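Local coordinates for mandelate racemase / muconate lactonizing enzyme, C-terminal domain protein (Pseudovibrio sp. JE062, PDB 4JHM) that is of unknown function but belongs to the mandelate racemase / muconate lactonizing enzyme group of the enolase superfamily, with an N-terminal domain and a TIM-barrel-type C-terminal domain, at residues Gly120-Leu123 and Tyr124-Leu127; Thr258-Ser262 and Thr263-Ser267; Arg270-Ala273 and Thr274-Gly277; Gly278-Gln281 and Leu282-Phe286; Leu311-Ala314 and Leu315-Asn319. One frame throughout, in Å; residues are numbered along the deposited sequence.

Contact 1 of 5, residues Gly120-Leu123 and Tyr124-Leu127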
loop_
_atom_site.group_PDB
_atom_site.type_symbol
_atom_site.label_atom_id
_atom_site.label_comp_id
_atom_site.label_asym_id
_atom_site.label_seq_id
_atom_site.Cartn_x
_atom_site.Cartn_y
_atom_site.Cartn_z
ATOM N N GLY A 120 45.299 20.478 -11.384
ATOM C CA GLY A 120 46.553 20.031 -10.799
ATOM C C GLY A 120 46.376 19.029 -9.675
ATOM O O GLY A 120 47.239 18.919 -8.805
HETATM N N MSE A 121 45.263 18.295 -9.691
HETATM C CA MSE A 121 44.998 17.279 -8.667
HETATM C C MSE A 121 44.242 16.108 -9.236
HETATM O O MSE A 121 43.581 16.229 -10.268
HETATM C CB MSE A 121 44.217 17.854 -7.479
HETATM C CG MSE A 121 43.148 18.868 -7.874
HETATM SE SE MSE A 121 42.303 19.626 -6.255
HETATM C CE MSE A 121 43.850 20.573 -5.486
ATOM N N PRO A 122 44.340 14.945 -8.569
ATOM C CA PRO A 122 43.617 13.747 -8.982
ATOM C C PRO A 122 42.112 13.953 -8.956
ATOM O O PRO A 122 41.612 14.780 -8.196
ATOM C CB PRO A 122 44.026 12.700 -7.934
ATOM C CG PRO A 122 44.578 13.471 -6.787
ATOM C CD PRO A 122 45.190 14.696 -7.393
ATOM N N LEU A 123 41.395 13.195 -9.776
ATOM C CA LEU A 123 39.964 13.390 -9.919
ATOM C C LEU A 123 39.233 13.132 -8.605
ATOM O O LEU A 123 38.306 13.859 -8.253
ATOM C CB LEU A 123 39.404 12.479 -11.009
ATOM C CG LEU A 123 38.086 12.969 -11.612
ATOM C CD1 LEU A 123 38.363 14.038 -12.659
ATOM C CD2 LEU A 123 37.296 11.819 -12.216
ATOM N N TYR A 124 39.654 12.108 -7.872
ATOM C CA TYR A 124 38.944 11.732 -6.656
ATOM C C TYR A 124 38.933 12.891 -5.662
ATOM O O TYR A 124 38.064 12.959 -4.791
ATOM C CB TYR A 124 39.519 10.448 -6.030
ATOM C CG TYR A 124 40.895 10.578 -5.409
ATOM C CD1 TYR A 124 41.059 11.086 -4.125
ATOM C CD2 TYR A 124 42.029 10.161 -6.098
ATOM C CE1 TYR A 124 42.313 11.196 -3.553
ATOM C CE2 TYR A 124 43.288 10.268 -5.536
ATOM C CZ TYR A 124 43.427 10.785 -4.266
ATOM O OH TYR A 124 44.680 10.887 -3.713
HETATM N N MSE A 125 39.881 13.812 -5.810
HETATM C CA MSE A 125 39.932 15.000 -4.955
HETATM C C MSE A 125 38.897 16.009 -5.375
HETATM O O MSE A 125 38.206 16.585 -4.535
HETATM C CB MSE A 125 41.315 15.626 -5.036
HETATM C CG MSE A 125 41.628 16.403 -3.765
HETATM SE SE MSE A 125 43.551 16.826 -3.719
HETATM C CE MSE A 125 44.159 15.175 -2.830
ATOM N N LEU A 126 38.780 16.228 -6.682
ATOM C CA LEU A 126 37.805 17.170 -7.224
ATOM C C LEU A 126 36.398 16.875 -6.735
ATOM O O LEU A 126 35.650 17.791 -6.390
ATOM C CB LEU A 126 37.784 17.106 -8.750
ATOM C CG LEU A 126 39.021 17.532 -9.526
ATOM C CD1 LEU A 126 38.724 17.401 -11.011
ATOM C CD2 LEU A 126 39.431 18.954 -9.184
ATOM N N LEU A 127 36.039 15.594 -6.732
ATOM C CA LEU A 127 34.687 15.169 -6.378
ATOM C C LEU A 127 34.509 15.122 -4.863
ATOM O O LEU A 127 33.578 15.718 -4.321
ATOM C CB LEU A 127 34.395 13.792 -6.974
ATOM C CG LEU A 127 34.672 13.655 -8.472
ATOM C CD1 LEU A 127 34.886 12.198 -8.840
ATOM C CD2 LEU A 127 33.553 14.271 -9.300
#

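Contact 2 of 5, residues Thr258-Ser262 and Thr263-Ser267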
loop_
_atom_site.group_PDB
_atom_site.type_symbol
_atom_site.label_atom_id
_atom_site.label_comp_id
_atom_site.label_asym_id
_atom_site.label_seq_id
_atom_site.Cartn_x
_atom_site.Cartn_y
_atom_site.Cartn_z
ATOM N N THR A 258 16.933 5.350 -8.549
ATOM C CA THR A 258 16.167 5.901 -7.449
ATOM C C THR A 258 14.979 5.009 -7.135
ATOM O O THR A 258 14.716 4.685 -5.979
ATOM C CB THR A 258 15.679 7.318 -7.783
ATOM O OG1 THR A 258 16.800 8.216 -7.769
ATOM C CG2 THR A 258 14.621 7.783 -6.776
ATOM N N HIS A 259 14.268 4.612 -8.183
ATOM C CA HIS A 259 13.094 3.773 -8.047
ATOM C C HIS A 259 13.429 2.395 -7.466
ATOM O O HIS A 259 12.700 1.876 -6.615
ATOM C CB HIS A 259 12.437 3.600 -9.412
ATOM C CG HIS A 259 11.200 2.764 -9.377
ATOM N ND1 HIS A 259 11.216 1.403 -9.587
ATOM C CD2 HIS A 259 9.907 3.094 -9.146
ATOM C CE1 HIS A 259 9.987 0.930 -9.494
ATOM N NE2 HIS A 259 9.174 1.935 -9.225
ATOM N N ALA A 260 14.528 1.804 -7.937
ATOM C CA ALA A 260 14.935 0.466 -7.510
ATOM C C ALA A 260 15.198 0.427 -6.008
ATOM O O ALA A 260 14.699 -0.441 -5.292
ATOM C CB ALA A 260 16.177 0.027 -8.272
ATOM N N LEU A 261 15.988 1.374 -5.531
ATOM C CA LEU A 261 16.255 1.469 -4.110
ATOM C C LEU A 261 14.961 1.766 -3.350
ATOM O O LEU A 261 14.696 1.166 -2.310
ATOM C CB LEU A 261 17.312 2.543 -3.848
ATOM C CG LEU A 261 18.684 2.247 -4.460
ATOM C CD1 LEU A 261 19.655 3.387 -4.195
ATOM C CD2 LEU A 261 19.239 0.950 -3.906
ATOM N N SER A 262 14.148 2.671 -3.890
ATOM C CA SER A 262 12.884 3.062 -3.260
ATOM C C SER A 262 11.898 1.908 -3.091
ATOM O O SER A 262 11.069 1.930 -2.186
ATOM C CB SER A 262 12.207 4.176 -4.062
ATOM O OG SER A 262 12.808 5.429 -3.794
ATOM N N THR A 263 11.984 0.907 -3.960
ATOM C CA THR A 263 11.039 -0.204 -3.931
ATOM C C THR A 263 11.680 -1.506 -3.448
ATOM O O THR A 263 11.055 -2.569 -3.505
ATOM C CB THR A 263 10.401 -0.422 -5.318
ATOM O OG1 THR A 263 11.422 -0.646 -6.298
ATOM C CG2 THR A 263 9.595 0.791 -5.722
ATOM N N GLY A 264 12.924 -1.423 -2.980
ATOM C CA GLY A 264 13.603 -2.574 -2.386
ATOM C C GLY A 264 14.020 -3.654 -3.374
ATOM O O GLY A 264 13.990 -4.841 -3.055
HETATM N N MSE A 265 14.424 -3.244 -4.571
HETATM C CA MSE A 265 14.912 -4.175 -5.582
HETATM C C MSE A 265 16.334 -4.593 -5.342
HETATM O O MSE A 265 16.717 -5.709 -5.691
HETATM C CB MSE A 265 14.881 -3.501 -6.944
HETATM C CG MSE A 265 13.454 -3.161 -7.342
HETATM SE SE MSE A 265 13.435 -2.653 -9.236
HETATM C CE MSE A 265 11.629 -1.873 -9.240
ATOM N N TRP A 266 17.128 -3.696 -4.756
ATOM C CA TRP A 266 18.564 -3.909 -4.610
ATOM C C TRP A 266 19.061 -3.744 -3.181
ATOM O O TRP A 266 18.516 -2.956 -2.409
ATOM C CB TRP A 266 19.321 -2.898 -5.458
ATOM C CG TRP A 266 18.994 -2.900 -6.916
ATOM C CD1 TRP A 266 18.485 -3.930 -7.648
ATOM C CD2 TRP A 266 19.208 -1.823 -7.833
ATOM N NE1 TRP A 266 18.347 -3.551 -8.963
ATOM C CE2 TRP A 266 18.787 -2.262 -9.100
ATOM C CE3 TRP A 266 19.706 -0.526 -7.701
ATOM C CZ2 TRP A 266 18.851 -1.452 -10.226
ATOM C CZ3 TRP A 266 19.764 0.276 -8.819
ATOM C CH2 TRP A 266 19.342 -0.190 -10.065
ATOM N N SER A 267 20.129 -4.464 -2.849
ATOM C CA SER A 267 20.854 -4.259 -1.590
ATOM C C SER A 267 21.991 -3.251 -1.778
ATOM O O SER A 267 22.551 -2.736 -0.810
ATOM C CB SER A 267 21.434 -5.578 -1.099
ATOM O OG SER A 267 20.457 -6.595 -1.111
#

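Contact 3 of 5, residues Arg270-Ala273 and Thr274-Gly277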
loop_
_atom_site.group_PDB
_atom_site.type_symbol
_atom_site.label_atom_id
_atom_site.label_comp_id
_atom_site.label_asym_id
_atom_site.label_seq_id
_atom_site.Cartn_x
_atom_site.Cartn_y
_atom_site.Cartn_z
ATOM N N ARG A 270 24.797 -0.838 -8.665
ATOM C CA ARG A 270 25.967 -1.192 -9.439
ATOM C C ARG A 270 25.921 -0.459 -10.761
ATOM O O ARG A 270 25.043 -0.696 -11.583
ATOM C CB ARG A 270 26.017 -2.699 -9.663
ATOM C CG ARG A 270 27.015 -3.140 -10.723
ATOM C CD ARG A 270 27.004 -4.651 -10.861
ATOM N NE ARG A 270 27.001 -5.260 -9.536
ATOM C CZ ARG A 270 28.080 -5.387 -8.777
ATOM N NH1 ARG A 270 29.256 -4.967 -9.223
ATOM N NH2 ARG A 270 27.985 -5.933 -7.572
ATOM N N GLN A 271 26.870 0.447 -10.945
ATOM C CA GLN A 271 26.950 1.233 -12.153
ATOM C C GLN A 271 28.380 1.255 -12.623
ATOM O O GLN A 271 29.299 0.949 -11.868
ATOM C CB GLN A 271 26.502 2.664 -11.894
ATOM C CG GLN A 271 25.047 2.802 -11.501
ATOM C CD GLN A 271 24.122 2.734 -12.690
ATOM O OE1 GLN A 271 23.945 1.677 -13.289
ATOM N NE2 GLN A 271 23.520 3.870 -13.039
ATOM N N ASP A 272 28.551 1.627 -13.882
ATOM C CA ASP A 272 29.856 1.785 -14.482
ATOM C C ASP A 272 29.869 3.185 -15.067
ATOM O O ASP A 272 28.936 3.581 -15.767
ATOM C CB ASP A 272 30.054 0.728 -15.570
ATOM C CG ASP A 272 31.464 0.702 -16.119
ATOM O OD1 ASP A 272 32.219 1.671 -15.898
ATOM O OD2 ASP A 272 31.813 -0.296 -16.782
ATOM N N ALA A 273 30.909 3.946 -14.757
ATOM C CA ALA A 273 31.010 5.310 -15.235
ATOM C C ALA A 273 31.038 5.335 -16.757
ATOM O O ALA A 273 30.553 6.277 -17.375
ATOM C CB ALA A 273 32.254 5.971 -14.668
ATOM N N THR A 274 31.596 4.287 -17.357
ATOM C CA THR A 274 31.745 4.213 -18.806
ATOM C C THR A 274 30.481 3.711 -19.495
ATOM O O THR A 274 30.501 3.408 -20.691
ATOM C CB THR A 274 32.885 3.257 -19.193
ATOM O OG1 THR A 274 32.545 1.926 -18.790
ATOM C CG2 THR A 274 34.180 3.672 -18.527
ATOM N N VAL A 275 29.385 3.614 -18.742
ATOM C CA VAL A 275 28.123 3.130 -19.291
ATOM C C VAL A 275 26.962 4.073 -18.986
ATOM O O VAL A 275 26.152 4.365 -19.867
ATOM C CB VAL A 275 27.776 1.726 -18.758
ATOM C CG1 VAL A 275 26.330 1.377 -19.074
ATOM C CG2 VAL A 275 28.700 0.679 -19.352
ATOM N N CYS A 276 26.878 4.553 -17.747
ATOM C CA CYS A 276 25.704 5.317 -17.310
ATOM C C CYS A 276 25.756 6.806 -17.656
ATOM O O CYS A 276 24.861 7.557 -17.283
ATOM C CB CYS A 276 25.473 5.137 -15.807
ATOM S SG CYS A 276 26.758 5.820 -14.739
ATOM N N GLY A 277 26.791 7.235 -18.369
ATOM C CA GLY A 277 26.890 8.631 -18.786
ATOM C C GLY A 277 28.125 9.361 -18.287
ATOM O O GLY A 277 28.194 10.587 -18.362
#

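Contact 4 of 5, residues Gly278-Gln281 and Leu282-Phe286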
loop_
_atom_site.group_PDB
_atom_site.type_symbol
_atom_site.label_atom_id
_atom_site.label_comp_id
_atom_site.label_asym_id
_atom_site.label_seq_id
_atom_site.Cartn_x
_atom_site.Cartn_y
_atom_site.Cartn_z
ATOM N N GLY A 278 29.094 8.610 -17.770
ATOM C CA GLY A 278 30.365 9.183 -17.340
ATOM C C GLY A 278 30.432 9.538 -15.865
ATOM O O GLY A 278 29.502 9.281 -15.102
ATOM N N ILE A 279 31.554 10.136 -15.479
ATOM C CA ILE A 279 31.812 10.558 -14.107
ATOM C C ILE A 279 30.651 11.377 -13.556
ATOM O O ILE A 279 30.175 11.138 -12.447
ATOM C CB ILE A 279 33.089 11.423 -14.044
ATOM C CG1 ILE A 279 34.296 10.661 -14.605
ATOM C CG2 ILE A 279 33.377 11.867 -12.619
ATOM C CD1 ILE A 279 34.784 9.525 -13.729
ATOM N N THR A 280 30.210 12.352 -14.340
ATOM C CA THR A 280 29.115 13.233 -13.961
ATOM C C THR A 280 27.929 12.493 -13.347
ATOM O O THR A 280 27.326 12.966 -12.387
ATOM C CB THR A 280 28.610 14.002 -15.193
ATOM O OG1 THR A 280 29.540 15.045 -15.522
ATOM C CG2 THR A 280 27.226 14.597 -14.944
ATOM N N GLN A 281 27.595 11.334 -13.904
ATOM C CA GLN A 281 26.399 10.616 -13.499
ATOM C C GLN A 281 26.688 9.586 -12.419
ATOM O O GLN A 281 25.925 9.455 -11.462
ATOM C CB GLN A 281 25.763 9.932 -14.711
ATOM C CG GLN A 281 25.322 10.903 -15.799
ATOM C CD GLN A 281 24.169 11.781 -15.359
ATOM O OE1 GLN A 281 24.345 12.961 -15.073
ATOM N NE2 GLN A 281 22.981 11.199 -15.280
ATOM N N LEU A 282 27.777 8.839 -12.571
ATOM C CA LEU A 282 28.128 7.842 -11.572
ATOM C C LEU A 282 28.139 8.546 -10.239
ATOM O O LEU A 282 27.440 8.156 -9.305
ATOM C CB LEU A 282 29.504 7.238 -11.840
ATOM C CG LEU A 282 29.943 6.188 -10.813
ATOM C CD1 LEU A 282 29.032 4.969 -10.864
ATOM C CD2 LEU A 282 31.387 5.772 -11.044
ATOM N N ASN A 283 28.937 9.606 -10.185
ATOM C CA ASN A 283 29.081 10.435 -9.003
ATOM C C ASN A 283 27.751 10.676 -8.295
ATOM O O ASN A 283 27.653 10.550 -7.076
ATOM C CB ASN A 283 29.714 11.770 -9.400
ATOM C CG ASN A 283 30.069 12.623 -8.204
ATOM O OD1 ASN A 283 30.927 12.262 -7.400
ATOM N ND2 ASN A 283 29.412 13.765 -8.081
ATOM N N LYS A 284 26.728 11.023 -9.062
ATOM C CA LYS A 284 25.415 11.284 -8.489
ATOM C C LYS A 284 24.784 10.011 -7.926
ATOM O O LYS A 284 24.156 10.041 -6.868
ATOM C CB LYS A 284 24.498 11.910 -9.534
ATOM C CG LYS A 284 24.927 13.302 -9.963
ATOM C CD LYS A 284 24.093 13.804 -11.130
ATOM C CE LYS A 284 24.622 15.114 -11.681
ATOM N NZ LYS A 284 24.000 15.416 -12.996
ATOM N N CYS A 285 24.958 8.896 -8.628
ATOM C CA CYS A 285 24.405 7.621 -8.180
ATOM C C CYS A 285 24.935 7.233 -6.802
ATOM O O CYS A 285 24.217 6.635 -5.996
ATOM C CB CYS A 285 24.702 6.520 -9.196
ATOM S SG CYS A 285 23.771 6.691 -10.738
ATOM N N PHE A 286 26.190 7.578 -6.539
ATOM C CA PHE A 286 26.771 7.411 -5.211
ATOM C C PHE A 286 25.961 8.199 -4.197
ATOM O O PHE A 286 25.510 7.657 -3.184
ATOM C CB PHE A 286 28.221 7.912 -5.187
ATOM C CG PHE A 286 29.248 6.828 -5.363
ATOM C CD1 PHE A 286 29.680 6.086 -4.276
ATOM C CD2 PHE A 286 29.789 6.561 -6.603
ATOM C CE1 PHE A 286 30.625 5.091 -4.427
ATOM C CE2 PHE A 286 30.739 5.571 -6.757
ATOM C CZ PHE A 286 31.161 4.836 -5.668
#

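Contact 5 of 5, residues Leu311-Ala314 and Leu315-Asn319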
loop_
_atom_site.group_PDB
_atom_site.type_symbol
_atom_site.label_atom_id
_atom_site.label_comp_id
_atom_site.label_asym_id
_atom_site.label_seq_id
_atom_site.Cartn_x
_atom_site.Cartn_y
_atom_site.Cartn_z
ATOM N N LEU A 311 37.401 3.887 -10.289
ATOM C CA LEU A 311 38.199 3.881 -9.073
ATOM C C LEU A 311 38.195 5.265 -8.429
ATOM O O LEU A 311 38.109 5.396 -7.205
ATOM C CB LEU A 311 39.632 3.436 -9.371
ATOM C CG LEU A 311 40.639 3.613 -8.229
ATOM C CD1 LEU A 311 40.195 2.889 -6.968
ATOM C CD2 LEU A 311 42.015 3.129 -8.654
ATOM N N HIS A 312 38.282 6.298 -9.259
ATOM C CA HIS A 312 38.366 7.661 -8.760
ATOM C C HIS A 312 37.099 8.059 -8.020
ATOM O O HIS A 312 37.143 8.581 -6.907
ATOM C CB HIS A 312 38.640 8.633 -9.906
ATOM C CG HIS A 312 40.093 8.796 -10.214
ATOM N ND1 HIS A 312 40.943 9.517 -9.405
ATOM C CD2 HIS A 312 40.850 8.325 -11.231
ATOM C CE1 HIS A 312 42.161 9.487 -9.914
ATOM N NE2 HIS A 312 42.132 8.771 -11.022
ATOM N N VAL A 313 35.965 7.806 -8.647
ATOM C CA VAL A 313 34.694 8.134 -8.039
ATOM C C VAL A 313 34.553 7.394 -6.710
ATOM O O VAL A 313 34.095 7.966 -5.725
ATOM C CB VAL A 313 33.531 7.789 -8.987
ATOM C CG1 VAL A 313 32.200 8.191 -8.374
ATOM C CG2 VAL A 313 33.731 8.482 -10.327
ATOM N N ALA A 314 34.969 6.130 -6.676
ATOM C CA ALA A 314 34.856 5.318 -5.461
ATOM C C ALA A 314 35.761 5.841 -4.341
ATOM O O ALA A 314 35.467 5.657 -3.163
ATOM C CB ALA A 314 35.163 3.856 -5.759
ATOM N N LEU A 315 36.859 6.490 -4.709
ATOM C CA LEU A 315 37.769 7.062 -3.713
ATOM C C LEU A 315 37.233 8.380 -3.148
ATOM O O LEU A 315 37.636 8.810 -2.068
ATOM C CB LEU A 315 39.164 7.264 -4.311
ATOM C CG LEU A 315 40.138 6.086 -4.164
ATOM C CD1 LEU A 315 39.446 4.736 -4.256
ATOM C CD2 LEU A 315 41.231 6.184 -5.211
ATOM N N ALA A 316 36.312 9.004 -3.874
ATOM C CA ALA A 316 35.738 10.278 -3.457
ATOM C C ALA A 316 34.604 10.100 -2.446
ATOM O O ALA A 316 34.241 11.041 -1.748
ATOM C CB ALA A 316 35.245 11.045 -4.673
ATOM N N HIS A 317 34.048 8.896 -2.370
ATOM C CA HIS A 317 32.958 8.606 -1.443
ATOM C C HIS A 317 33.322 7.418 -0.554
ATOM O O HIS A 317 34.311 6.731 -0.802
ATOM C CB HIS A 317 31.670 8.307 -2.216
ATOM C CG HIS A 317 31.277 9.386 -3.179
ATOM N ND1 HIS A 317 30.455 10.435 -2.828
ATOM C CD2 HIS A 317 31.589 9.575 -4.484
ATOM C CE1 HIS A 317 30.281 11.225 -3.874
ATOM N NE2 HIS A 317 30.958 10.725 -4.891
ATOM N N ASP A 318 32.523 7.178 0.481
ATOM C CA ASP A 318 32.761 6.060 1.394
ATOM C C ASP A 318 31.881 4.860 1.076
ATOM O O ASP A 318 32.266 3.720 1.338
ATOM C CB ASP A 318 32.503 6.486 2.836
ATOM C CG ASP A 318 33.559 7.428 3.360
ATOM O OD1 ASP A 318 34.754 7.083 3.261
ATOM O OD2 ASP A 318 33.196 8.505 3.880
ATOM N N ASN A 319 30.699 5.114 0.518
ATOM C CA ASN A 319 29.721 4.055 0.283
ATOM C C ASN A 319 30.055 3.191 -0.934
ATOM O O ASN A 319 29.477 3.347 -2.006
ATOM C CB ASN A 319 28.305 4.635 0.177
ATOM C CG ASN A 319 28.183 5.735 -0.866
ATOM O OD1 ASN A 319 29.153 6.410 -1.206
ATOM N ND2 ASN A 319 26.972 5.928 -1.370
#

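Contact 1 of 5, residues Gly120-Leu123 and Tyr124-Leu127
Pro-122 O accepts the backbone N-H of Met-125 (N to O 3.1 Å), and one step on Leu-123 O accepts that of Leu-127 (N to O 3.2 Å). These bonds open the short helix 123-127, with Pro-122 at its N-cap. The Met-125 donor stands well above the Pro-122 carbonyl plane, while Leu-127 N meets its oxygen almost end-on, at a C=O...N angle of 169°. Tyr-124 N finds an acceptor elsewhere, in His-312 ND1 of helix 304-316, and Leu-123 makes a backbone bond with Gly-355. CG of Tyr-124 lies between the backbone N and the carbonyl carbon (chi1 70°), which turns the phenol back beside the proline. Its CE2 comes obliquely to 3.5 Å from Pro-122 CB, and its OH bonds Thr-132 OG1. On another flank the selenomethionines Met-121 and Met-125 cross at about a right angle, CB of the first 4.0 Å from SE of the second, and Leu-126 CD2 reaches Met-121 CG at 3.9 Å. Lys-115 of a second subunit bonds Met-125 O. Polar backbone groups are thus satisfied partly within the helix and partly by His-312, Gly-355 and that lysine, while apolar side chains pack on helices 100-119, 279-291 and 304-316 and the second subunit.

Contact 2 of 5, residues Thr258-Ser262 and Thr263-Ser267
Ala-260 CB sits squarely over the six-membered ring of Trp-266, 3.3 Å from its centroid, a CH-pi contact just beyond the Schellman motif that ends helix 254-262. Leu-261 adds its CD2 branch to the same indole, 4.1 Å from Trp-266 CE3, at an oblique approach to the ring. From another side the selenomethionine Met-265 brings SE to 4.0 Å from Ala-260 CB, the apolar contact of the motif itself. Its chain runs extended beyond CG, and that carries the terminal CE methyl on to the edge of the His-259 imidazole. One face of this imidazole takes Thr-263 CG2, displaced from the ring centre and 3.9 Å from the centroid, while Phe-230 of a fourth subunit meets His-259 edge-to-face.

Outside this apolar layer lie the capping bonds. Met-265 N reaches back to Ala-260 O (2.9 Å, N-H...O 169°), and Gly-264 N bonds Leu-261 O from above the carbonyl plane. Gly-264, with positive phi, is the C-prime residue that lets the chain reverse. Thr-263 holds OG1 between its backbone N and carbonyl carbon (chi1 57°), where it donates to His-259 O at 2.8 Å. At the polar edge, Lys-231 of a third subunit bonds Ser-262 O, a reasonable partner for carbonyls at a helix C-terminus. Farther back, Thr-258 O is gripped twice by one residue: Ser-262 OG, 3.0 Å from Thr-258 O, and Ser-262 N come to that oxygen from opposite faces of its plane.

Contact 3 of 5, residues Arg270-Ala273 and Thr274-Gly277
Thr-274 bonds Asp-272 through both its backbone N and its hydroxyl. The N donates to Asp-272 OD1 at 3.1 Å, closing an Asx turn, and meets that oxygen from above the carboxylate plane. Thr-274 OG1, held between backbone N and carbonyl carbon (chi1 65°), adds a weak bond to the same Asp-272 OD1 at 2.9 Å; Asn-310 ND2 is the stronger partner of this oxygen. Val-275 follows, its N bonding Asp-272 O at 3.0 Å from well above the carbonyl plane, while its CG2 branch crosses the Asp-272 side chain at about a right angle, 4.0 Å from CB. Cys-276 N then takes Asp-272 O from a different direction, close to head-on at 3.0 Å, so one carbonyl oxygen serves two successive N-H groups and the chain is wound into a tight turn. Gly-277 leaves that turn with positive phi, its N held by Ser-105 OG. The turn lies deep in the molecule. Ala-273 rests on Leu-282 of helix 279-291, Asn-310 belongs to helix 304-316, Ser-105 comes from helix 100-119, and Thr-54 OG1 of strand 50-58 bonds Thr-274 O, so barrel and N-terminal domain meet around it.

Contact 4 of 5, residues Gly278-Gln281 and Leu282-Phe286
The first turn of helix 279-291, one of the helices of the barrel domain, starts at its N-cap with Gly-278 O bonding Leu-282 N at 3.1 Å. That bond is nearly straight (N-H...O 177°), and Gly-278 O also accepts Gln-281 N, so the oxygen is shared by two N-H groups at the point where the helix winds up. Ile-279 O to Asn-283 N (3.0 Å) and Gln-281 O to Cys-285 N (3.0 Å) continue the i to i+4 pattern.

On the flank facing helix 85-92 two long side chains join across the same turn. Lys-284 runs extended beyond CG, with the Thr-280 side chain beside it and similarly directed, and its CG lies 3.4 Å from Thr-280 O. Gln-281 instead folds at chi2 (-67°), and the bend puts its amide oxygen beside the lysine tip: NZ of Lys-284 donates to OE1 of Gln-281, tilted 24° from the amide carbonyl plane. The ammonium's strongest partner is Gln-86 OE1 of helix 85-92, and Thr-280 OG1 bonds both Asp-108 OD2 and Trp-112 NE1 of helix 100-119. Polar residues on this face therefore stitch the barrel helix to the N-terminal domain, whereas Leu-282 packs inward against Val-313. At the end of the lysine, NZ of Lys-284 lies 3.2 Å from Gln-281 OE1 and 3.9 Å from Thr-280 CG2.

Contact 5 of 5, residues Leu311-Ala314 and Leu315-Asn319
With CG of Leu-311 opposite its backbone N (chi1 170°) and CG of Leu-315 swung to chi1 -90°, the two isobutyl groups come together one turn apart near the C-terminal end of helix 304-316, a helix of the barrel domain. The side chains slant across each other, and their CD1 methyls meet at 3.4 Å from Leu-311 CD1 to Leu-315 CD1. Both leucines also pack on Ile-134, so the pair is part of the side of the helix that meets strand 133-139.

Beneath them the backbone bonding changes character. Leu-315 N donates to Leu-311 O at 3.0 Å, an i to i+4 bond, rather bent at 136°, and it also makes a weak one to His-312 O. Ala-316 N bonds Val-313 O at 3.1 Å, an i to i+3 link whose donor stands far above the carbonyl plane, and adds a weak bond to His-312 O. Mixed i+3 and i+4 bonding of this kind is consistent with a 3-10-like tightening of the helix near its end. Leu-315 and Ala-316 then share backbone bonds with the chain at Gly-129, Ala-130 and Arg-131.

Just beyond, His-317 lies alongside Val-313, with CG1 of the valine 4.2 Å from CD2 of the imidazole. Its NE2 bonds Asn-283 OD1 and its ring stacks on Phe-286, both on helix 279-291, which fixes the orientation of the ring. Held that way, the imidazole turns its edge to the helix: His-317 CD2 stands 3.2 Å from Val-313 O, close to the ring plane.

Contact 1 comes first along the chain, in sequence of the N-terminal domain family; contacts 2 to 5 follow in order in that of the barrel domain. Contacts 3 and 4 are consecutive, their centres 8 Å apart, the turn of 270-277 leading directly into helix 279-291. Contact 5, on the next helix, 304-316, lies 10 Å from contact 4 between centres and packs against it. Contact 1 touches both helices, its centre 11 Å from contact 5 and 14 Å from contact 4, joining the two domains. Contact 2 stands apart, about 30 Å from contact 1 and 17 Å from contacts 3 and 4 between centres. All five reach neighbouring subunits, linking the fold to its oligomer.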